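Local atomic coordinates of vacuolar aminopeptidase 1 (Saccharomyces cerevisiae, PDB entry 5JGF), a protein that removes N-terminal amino acids, preferably neutral or hydrophobic ones, from peptides in the yeast vacuole as a zinc-dependent dodecameric aminopeptidase, and is major cargo of the cytoplasm-to-vacuole targeting pathway. Residues 83-88 / 336-341; 73-78 / 287-292; 109-114 / 185-190. All blocks are in the same frame, centred on the assembly; numbering follows the deposited sequence.

Interaction 1. Residues 83-88 / 336-341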
loop_
_atom_site.group_PDB
_atom_site.type_symbol
_atom_site.label_atom_id
_atom_site.label_comp_id
_atom_site.label_asym_id
_atom_site.label_seq_id
_atom_site.Cartn_x
_atom_site.Cartn_y
_atom_site.Cartn_z
ATOM N N LYS D 83 -57.213 1.366 -33.196
ATOM C CA LYS D 83 -57.198 2.521 -32.302
ATOM C C LYS D 83 -56.127 2.378 -31.219
ATOM O O LYS D 83 -55.753 3.356 -30.565
ATOM C CB LYS D 83 -58.568 2.699 -31.652
ATOM C CG LYS D 83 -59.594 3.320 -32.591
ATOM C CD LYS D 83 -59.210 4.759 -32.887
ATOM C CE LYS D 83 -60.111 5.394 -33.921
ATOM N NZ LYS D 83 -59.741 6.825 -34.114
ATOM N N GLY D 84 -55.643 1.153 -31.043
ATOM C CA GLY D 84 -54.621 0.890 -30.048
ATOM C C GLY D 84 -55.082 1.154 -28.629
ATOM O O GLY D 84 -56.280 1.290 -28.362
ATOM N N VAL D 85 -54.125 1.225 -27.709
ATOM C CA VAL D 85 -54.429 1.474 -26.308
ATOM C C VAL D 85 -53.566 2.622 -25.785
ATOM O O VAL D 85 -52.376 2.700 -26.096
ATOM C CB VAL D 85 -54.153 0.213 -25.449
ATOM C CG1 VAL D 85 -54.588 0.450 -24.015
ATOM C CG2 VAL D 85 -54.879 -0.989 -26.041
ATOM N N GLY D 86 -54.181 3.518 -25.014
ATOM C CA GLY D 86 -53.463 4.638 -24.426
ATOM C C GLY D 86 -53.150 4.200 -23.012
ATOM O O GLY D 86 -54.054 4.076 -22.185
ATOM N N VAL D 87 -51.869 3.979 -22.726
ATOM C CA VAL D 87 -51.457 3.470 -21.421
ATOM C C VAL D 87 -50.510 4.323 -20.586
ATOM O O VAL D 87 -49.613 4.978 -21.115
ATOM C CB VAL D 87 -50.728 2.108 -21.580
ATOM C CG1 VAL D 87 -50.373 1.541 -20.211
ATOM C CG2 VAL D 87 -51.579 1.131 -22.380
ATOM N N ILE D 88 -50.719 4.302 -19.273
ATOM C CA ILE D 88 -49.797 4.956 -18.353
ATOM C C ILE D 88 -49.453 3.870 -17.345
ATOM O O ILE D 88 -50.335 3.330 -16.671
ATOM C CB ILE D 88 -50.391 6.153 -17.579
ATOM C CG1 ILE D 88 -50.728 7.299 -18.533
ATOM C CG2 ILE D 88 -49.352 6.656 -16.562
ATOM C CD1 ILE D 88 -51.212 8.556 -17.826
ATOM N N ALA D 336 -49.279 -2.332 -31.941
ATOM C CA ALA D 336 -48.548 -1.564 -32.940
ATOM C C ALA D 336 -49.111 -0.146 -33.006
ATOM O O ALA D 336 -48.402 0.798 -33.358
ATOM C CB ALA D 336 -48.645 -2.238 -34.306
ATOM N N ASN D 337 -50.384 0.002 -32.649
ATOM C CA ASN D 337 -51.044 1.305 -32.677
ATOM C C ASN D 337 -51.192 1.949 -31.301
ATOM O O ASN D 337 -51.913 2.932 -31.156
ATOM C CB ASN D 337 -52.437 1.170 -33.308
ATOM C CG ASN D 337 -52.381 0.974 -34.809
ATOM O OD1 ASN D 337 -52.076 1.907 -35.557
ATOM N ND2 ASN D 337 -52.668 -0.243 -35.260
ATOM N N SER D 338 -50.499 1.408 -30.301
ATOM C CA SER D 338 -50.595 1.925 -28.939
ATOM C C SER D 338 -49.434 2.818 -28.508
ATOM O O SER D 338 -48.374 2.834 -29.131
ATOM C CB SER D 338 -50.693 0.760 -27.947
ATOM O OG SER D 338 -51.783 -0.102 -28.244
ATOM N N ILE D 339 -49.656 3.565 -27.432
ATOM C CA ILE D 339 -48.634 4.431 -26.854
ATOM C C ILE D 339 -48.637 4.175 -25.354
ATOM O O ILE D 339 -49.671 4.295 -24.694
ATOM C CB ILE D 339 -48.916 5.937 -27.097
ATOM C CG1 ILE D 339 -48.630 6.306 -28.559
ATOM C CG2 ILE D 339 -48.044 6.786 -26.164
ATOM C CD1 ILE D 339 -47.176 6.128 -28.981
ATOM N N ILE D 340 -47.483 3.797 -24.817
ATOM C CA ILE D 340 -47.375 3.543 -23.393
ATOM C C ILE D 340 -46.502 4.613 -22.758
ATOM O O ILE D 340 -45.393 4.872 -23.222
ATOM C CB ILE D 340 -46.719 2.171 -23.095
ATOM C CG1 ILE D 340 -47.562 1.035 -23.685
ATOM C CG2 ILE D 340 -46.572 1.986 -21.585
ATOM C CD1 ILE D 340 -46.949 -0.355 -23.480
ATOM N N LEU D 341 -47.016 5.259 -21.719
ATOM C CA LEU D 341 -46.219 6.242 -21.009
ATOM C C LEU D 341 -45.764 5.514 -19.757
ATOM O O LEU D 341 -46.584 5.143 -18.919
ATOM C CB LEU D 341 -47.035 7.477 -20.597
ATOM C CG LEU D 341 -47.629 8.405 -21.662
ATOM C CD1 LEU D 341 -48.116 9.688 -20.991
ATOM C CD2 LEU D 341 -46.583 8.735 -22.719
#

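Interaction 2. Residues 73-78 / 287-292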
loop_
_atom_site.group_PDB
_atom_site.type_symbol
_atom_site.label_atom_id
_atom_site.label_comp_id
_atom_site.label_asym_id
_atom_site.label_seq_id
_atom_site.Cartn_x
_atom_site.Cartn_y
_atom_site.Cartn_z
ATOM N N PHE D 73 -59.190 0.541 -16.362
ATOM C CA PHE D 73 -59.310 0.814 -17.780
ATOM C C PHE D 73 -60.699 1.242 -18.229
ATOM O O PHE D 73 -61.704 0.962 -17.571
ATOM C CB PHE D 73 -58.834 -0.399 -18.593
ATOM C CG PHE D 73 -59.544 -1.690 -18.263
ATOM C CD1 PHE D 73 -60.530 -2.193 -19.108
ATOM C CD2 PHE D 73 -59.194 -2.426 -17.133
ATOM C CE1 PHE D 73 -61.152 -3.417 -18.837
ATOM C CE2 PHE D 73 -59.810 -3.648 -16.853
ATOM C CZ PHE D 73 -60.790 -4.145 -17.709
ATOM N N ILE D 74 -60.721 1.950 -19.351
ATOM C CA ILE D 74 -61.946 2.454 -19.953
ATOM C C ILE D 74 -61.961 1.928 -21.382
ATOM O O ILE D 74 -61.051 2.212 -22.164
ATOM C CB ILE D 74 -61.954 3.991 -19.983
ATOM C CG1 ILE D 74 -61.660 4.539 -18.584
ATOM C CG2 ILE D 74 -63.308 4.497 -20.481
ATOM C CD1 ILE D 74 -61.462 6.044 -18.545
ATOM N N LEU D 75 -62.990 1.156 -21.715
ATOM C CA LEU D 75 -63.117 0.569 -23.043
ATOM C C LEU D 75 -64.352 1.119 -23.750
ATOM O O LEU D 75 -65.471 0.973 -23.262
ATOM C CB LEU D 75 -63.212 -0.953 -22.917
ATOM C CG LEU D 75 -63.418 -1.805 -24.175
ATOM C CD1 LEU D 75 -62.322 -1.538 -25.199
ATOM C CD2 LEU D 75 -63.429 -3.270 -23.774
ATOM N N GLY D 76 -64.138 1.752 -24.898
ATOM C CA GLY D 76 -65.244 2.330 -25.639
ATOM C C GLY D 76 -66.000 1.335 -26.495
ATOM O O GLY D 76 -65.414 0.419 -27.070
ATOM N N LYS D 77 -67.312 1.523 -26.584
ATOM C CA LYS D 77 -68.163 0.643 -27.374
ATOM C C LYS D 77 -67.704 0.576 -28.824
ATOM O O LYS D 77 -67.831 -0.460 -29.475
ATOM C CB LYS D 77 -69.612 1.134 -27.322
ATOM C CG LYS D 77 -70.566 0.361 -28.219
ATOM C CD LYS D 77 -71.970 0.943 -28.150
ATOM C CE LYS D 77 -72.908 0.250 -29.129
ATOM N NZ LYS D 77 -74.255 0.895 -29.147
ATOM N N ASN D 78 -67.156 1.679 -29.323
ATOM C CA ASN D 78 -66.707 1.740 -30.708
ATOM C C ASN D 78 -65.216 1.504 -30.907
ATOM O O ASN D 78 -64.677 1.783 -31.977
ATOM C CB ASN D 78 -67.102 3.085 -31.316
ATOM C CG ASN D 78 -68.598 3.311 -31.276
ATOM O OD1 ASN D 78 -69.370 2.423 -31.630
ATOM N ND2 ASN D 78 -69.014 4.500 -30.850
ATOM N N ASP D 287 -64.397 5.560 -28.851
ATOM C CA ASP D 287 -63.737 4.530 -29.647
ATOM C C ASP D 287 -62.320 4.294 -29.117
ATOM O O ASP D 287 -61.454 3.788 -29.829
ATOM C CB ASP D 287 -63.672 4.935 -31.126
ATOM C CG ASP D 287 -62.913 6.233 -31.352
ATOM O OD1 ASP D 287 -62.773 6.635 -32.525
ATOM O OD2 ASP D 287 -62.461 6.856 -30.367
ATOM N N LEU D 288 -62.096 4.651 -27.857
ATOM C CA LEU D 288 -60.778 4.483 -27.248
ATOM C C LEU D 288 -60.717 3.403 -26.170
ATOM O O LEU D 288 -61.740 2.977 -25.631
ATOM C CB LEU D 288 -60.316 5.811 -26.639
ATOM C CG LEU D 288 -60.204 7.014 -27.579
ATOM C CD1 LEU D 288 -59.942 8.270 -26.762
ATOM C CD2 LEU D 288 -59.092 6.786 -28.587
ATOM N N PHE D 289 -59.493 2.973 -25.874
ATOM C CA PHE D 289 -59.212 1.980 -24.840
ATOM C C PHE D 289 -58.084 2.661 -24.061
ATOM O O PHE D 289 -56.979 2.825 -24.582
ATOM C CB PHE D 289 -58.726 0.668 -25.473
ATOM C CG PHE D 289 -58.665 -0.508 -24.517
ATOM C CD1 PHE D 289 -58.638 -1.809 -25.010
ATOM C CD2 PHE D 289 -58.613 -0.317 -23.137
ATOM C CE1 PHE D 289 -58.562 -2.906 -24.150
ATOM C CE2 PHE D 289 -58.535 -1.409 -22.266
ATOM C CZ PHE D 289 -58.510 -2.705 -22.773
ATOM N N SER D 290 -58.380 3.079 -22.834
ATOM C CA SER D 290 -57.409 3.779 -21.992
ATOM C C SER D 290 -57.172 3.037 -20.687
ATOM O O SER D 290 -58.073 2.385 -20.164
ATOM C CB SER D 290 -57.920 5.189 -21.670
ATOM O OG SER D 290 -58.233 5.908 -22.849
ATOM N N THR D 291 -55.960 3.138 -20.152
ATOM C CA THR D 291 -55.667 2.461 -18.901
ATOM C C THR D 291 -54.488 3.026 -18.133
ATOM O O THR D 291 -53.552 3.574 -18.710
ATOM C CB THR D 291 -55.372 0.954 -19.117
ATOM O OG1 THR D 291 -54.960 0.366 -17.874
ATOM C CG2 THR D 291 -54.254 0.758 -20.130
ATOM N N VAL D 292 -54.574 2.905 -16.816
ATOM C CA VAL D 292 -53.490 3.278 -15.929
ATOM C C VAL D 292 -53.275 1.969 -15.186
ATOM O O VAL D 292 -54.189 1.456 -14.539
ATOM C CB VAL D 292 -53.867 4.362 -14.907
ATOM C CG1 VAL D 292 -52.768 4.456 -13.838
ATOM C CG2 VAL D 292 -54.018 5.704 -15.597
#

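Interaction 3. Residues 109-114 / 185-190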
loop_
_atom_site.group_PDB
_atom_site.type_symbol
_atom_site.label_atom_id
_atom_site.label_comp_id
_atom_site.label_asym_id
_atom_site.label_seq_id
_atom_site.Cartn_x
_atom_site.Cartn_y
_atom_site.Cartn_z
ATOM N N GLU D 109 -30.825 -6.480 27.249
ATOM C CA GLU D 109 -30.663 -5.606 28.404
ATOM C C GLU D 109 -31.983 -4.880 28.651
ATOM O O GLU D 109 -32.003 -3.735 29.105
ATOM C CB GLU D 109 -29.541 -4.584 28.181
ATOM C CG GLU D 109 -28.157 -5.173 27.918
ATOM C CD GLU D 109 -27.692 -6.152 28.990
ATOM O OE1 GLU D 109 -28.021 -5.960 30.176
ATOM O OE2 GLU D 109 -26.974 -7.112 28.639
ATOM N N GLY D 110 -33.088 -5.550 28.332
ATOM C CA GLY D 110 -34.396 -4.960 28.550
ATOM C C GLY D 110 -35.067 -4.323 27.346
ATOM O O GLY D 110 -36.271 -4.077 27.366
ATOM N N TYR D 111 -34.299 -4.051 26.296
ATOM C CA TYR D 111 -34.852 -3.430 25.097
ATOM C C TYR D 111 -35.565 -4.418 24.193
ATOM O O TYR D 111 -35.069 -5.518 23.947
ATOM C CB TYR D 111 -33.746 -2.760 24.285
ATOM C CG TYR D 111 -33.300 -1.420 24.813
ATOM C CD1 TYR D 111 -33.915 -0.241 24.390
ATOM C CD2 TYR D 111 -32.241 -1.328 25.714
ATOM C CE1 TYR D 111 -33.478 1.000 24.847
ATOM C CE2 TYR D 111 -31.800 -0.097 26.175
ATOM C CZ TYR D 111 -32.418 1.060 25.737
ATOM O OH TYR D 111 -31.949 2.276 26.178
ATOM N N GLY D 112 -36.729 -4.011 23.700
ATOM C CA GLY D 112 -37.480 -4.845 22.788
ATOM C C GLY D 112 -37.122 -4.383 21.388
ATOM O O GLY D 112 -37.094 -3.178 21.118
ATOM N N ARG D 113 -36.817 -5.332 20.509
ATOM C CA ARG D 113 -36.459 -5.034 19.124
ATOM C C ARG D 113 -37.185 -6.021 18.216
ATOM O O ARG D 113 -37.651 -7.060 18.676
ATOM C CB ARG D 113 -34.948 -5.191 18.914
ATOM C CG ARG D 113 -34.090 -4.198 19.694
ATOM C CD ARG D 113 -32.611 -4.412 19.413
ATOM N NE ARG D 113 -32.140 -5.709 19.897
ATOM C CZ ARG D 113 -30.915 -6.182 19.692
ATOM N NH1 ARG D 113 -30.031 -5.464 19.008
ATOM N NH2 ARG D 113 -30.572 -7.373 20.169
ATOM N N ILE D 114 -37.296 -5.688 16.934
ATOM C CA ILE D 114 -37.932 -6.591 15.981
ATOM C C ILE D 114 -36.983 -6.826 14.815
ATOM O O ILE D 114 -36.314 -5.903 14.351
ATOM C CB ILE D 114 -39.274 -6.039 15.431
ATOM C CG1 ILE D 114 -39.086 -4.618 14.898
ATOM C CG2 ILE D 114 -40.339 -6.089 16.521
ATOM C CD1 ILE D 114 -40.317 -4.074 14.182
ATOM N N ILE D 185 -31.154 -2.025 13.618
ATOM C CA ILE D 185 -32.291 -2.800 14.103
ATOM C C ILE D 185 -33.289 -1.897 14.824
ATOM O O ILE D 185 -32.929 -1.144 15.727
ATOM C CB ILE D 185 -31.821 -3.921 15.065
ATOM C CG1 ILE D 185 -30.752 -4.777 14.374
ATOM C CG2 ILE D 185 -33.003 -4.798 15.471
ATOM C CD1 ILE D 185 -30.108 -5.826 15.277
ATOM N N PRO D 186 -34.568 -1.958 14.423
ATOM C CA PRO D 186 -35.575 -1.115 15.072
ATOM C C PRO D 186 -35.809 -1.477 16.533
ATOM O O PRO D 186 -35.961 -2.654 16.877
ATOM C CB PRO D 186 -36.834 -1.352 14.232
ATOM C CG PRO D 186 -36.296 -1.814 12.895
ATOM C CD PRO D 186 -35.151 -2.705 13.297
ATOM N N VAL D 187 -35.831 -0.457 17.386
ATOM C CA VAL D 187 -36.096 -0.637 18.807
ATOM C C VAL D 187 -37.587 -0.348 18.936
ATOM O O VAL D 187 -38.059 0.709 18.508
ATOM C CB VAL D 187 -35.285 0.358 19.661
ATOM C CG1 VAL D 187 -35.773 0.337 21.103
ATOM C CG2 VAL D 187 -33.808 -0.009 19.603
ATOM N N ILE D 188 -38.325 -1.286 19.518
ATOM C CA ILE D 188 -39.765 -1.135 19.638
ATOM C C ILE D 188 -40.266 -0.822 21.049
ATOM O O ILE D 188 -41.377 -0.322 21.217
ATOM C CB ILE D 188 -40.464 -2.404 19.069
ATOM C CG1 ILE D 188 -41.962 -2.161 18.905
ATOM C CG2 ILE D 188 -40.191 -3.603 19.967
ATOM C CD1 ILE D 188 -42.634 -3.168 17.984
ATOM N N GLY D 189 -39.458 -1.097 22.066
ATOM C CA GLY D 189 -39.898 -0.791 23.417
ATOM C C GLY D 189 -38.929 -1.155 24.522
ATOM O O GLY D 189 -37.796 -1.557 24.270
ATOM N N PHE D 190 -39.382 -0.979 25.759
ATOM C CA PHE D 190 -38.600 -1.320 26.938
ATOM C C PHE D 190 -39.654 -1.641 27.988
ATOM O O PHE D 190 -40.006 -0.802 28.813
ATOM C CB PHE D 190 -37.736 -0.146 27.407
ATOM C CG PHE D 190 -36.626 -0.559 28.329
ATOM C CD1 PHE D 190 -35.385 -0.924 27.820
ATOM C CD2 PHE D 190 -36.843 -0.662 29.699
ATOM C CE1 PHE D 190 -34.379 -1.391 28.659
ATOM C CE2 PHE D 190 -35.840 -1.131 30.548
ATOM C CZ PHE D 190 -34.608 -1.495 30.027
#

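Interaction 1. Residues 83-88 / 336-341
The flat groups that meet between Val85, Val87, Ile339 and Leu341 are peptide units, not rings. Ile339 N donates to Val85 O at 3.2 Å, Val87 N to Ile339 O at 3.0 Å and Leu341 N to Val87 O at 2.7 Å. One side-chain amide is near as well: Asn337 rests its CB against Gly84, while its ND2 is taken by Thr333 O and by Lys47 O of a second subunit. Gly84 passes with its CA against Asn337 O, where a side chain would collide with that oxygen.

These bonds join two parallel neighbours of the mixed sheet in this M18 peptidase, with short strand segments 4.5 Å apart and 16° from alignment. Farther along the same two strands come the zinc ligands His91 and Asp344. Ahead of strand 339-347 stands Ser338, whose OG lies beside its own backbone N (chi1 -56°) and from there accepts Val85 N at 2.7 Å. The same hydroxyl is hydrogen-bonded to Val334 O, tying the end of helix 331-336 to the incoming chain. Putting an alanine here would probably leave Val85 N without its acceptor and Val334 O without the hydroxyl, letting this approach to the strand shift.

On one face of the sheet Val87 and Ile340 run side by side, with Val87 CB 4.0 Å from Ile340 CG1 and Val87 CG1 4.1 Å from Ile340 CG2; Leu419 and Thr423 of helix 416-423 pack on Ile340. On the other face Ile88 CG1 approaches Leu341 CB at 4.2 Å, and Phe456, Phe459 and Phe460 of helix 448-468 cover the pair.

Interaction 2. Residues 73-78 / 287-292
Phe73 and Thr291 open an antiparallel pairing in which strand segments 73-76 and 289-292 run 178° apart. Ile74 and Ser290 form the hydrogen-bonded pair: Ile74 N donates to Ser290 O at 2.8 Å, and Ser290 N returns to Ile74 O at 2.9 Å. Gly76 N adds a bond to Leu288 O at 2.8 Å. Phe73 with Thr291 and Leu75 with Phe289 are the non-hydrogen-bonded pairs, and their side chains share one face of the sheet.

The Phe289 ring meets both Leu75 and Phe73 on that face. Leu75 lays CD1 over it in a CH-pi contact, 4.0 Å from the ring centroid and 25° off the normal, while Phe73 CB sits at the ring's edge, in its plane, 3.8 Å from Phe289 CE2. A chi1 of 56°, in the crowded position between backbone N and carbonyl carbon, places the Phe73 ring obliquely beside Phe289, with Phe73 CD1 3.8 Å from Phe289 CE2; its far end continues toward Val316 and Ser320 of helix 312-324. Thr291 turns CB to Phe73 CB at 3.8 Å and gives its OG1 to Ala72 O. At the far end of the contact, Asp287 CB touches Asn78 O at 3.4 Å.

Backbone bonds thus set the register, and the side-chain contact on the phenylalanine face is apolar; a leucine methyl on its face and a phenylalanine methylene at its edge are likely to restrict how the Phe289 ring can turn.

Interaction 3. Residues 109-114 / 185-190
Phe190, Ile114 and Arg113 have the largest areas buried here. The Phe190 ring points an edge at the face of Tyr111, a T-shaped pair with centroids 4.8 Å apart and planes at 80°, and its CD1 stands over the centre of the tyrosine ring. Gly110 O lies over one face of Phe190, 3.3 Å from CD1; a side chain on Gly110 would run into that ring.

Ile114 meets two partners at about right angles: its CG1 is 4.0 Å from Pro186 CB, and its CG2 equally far from Ile188 CD1. Its backbone N makes a weak bond to Pro186 O. Arg113 runs its CG past Val187, then bends at chi3 (-65°), which brings NH1 to 3.7 Å from Ile185 CD1; that nitrogen is hydrogen-bonded to Asn352 OD1 of a third subunit.

Between these groups the antiparallel strands form a classic beta bulge, with Ile188 and Gly189 both facing Gly112. Gly112 N donates to Gly189 O at 2.7 Å. Gly112 O accepts Ile188 N at 2.8 Å and Gly189 N at 3.3 Å, both from the same face of its plane, which implies that one carbonyl satisfies two amides where the register slips.

In the fold
Interactions 1 and 2 belong to one buried sheet: strands 86-91 and 289-295 are neighbours in it, and Gly86 N lies 2.9 Å from Phe289 O, probably hydrogen-bonded. Interaction 1 is a parallel join, interaction 2 an antiparallel one, and helix 448-468 packs against residues of both. Interaction 3 is on the opposite side of the chain's centre and is partly buried. It attaches strand 187-189, outermost within this chain, to a separate antiparallel sheet, at an interface with a third subunit. Backbone ladders and mainly apolar side chains make up the first two, with a serine hydroxyl closing one ladder and Asn78 exposed at an edge; the third combines a bulge, glycines, an aromatic pair and an arginine bonded across subunits.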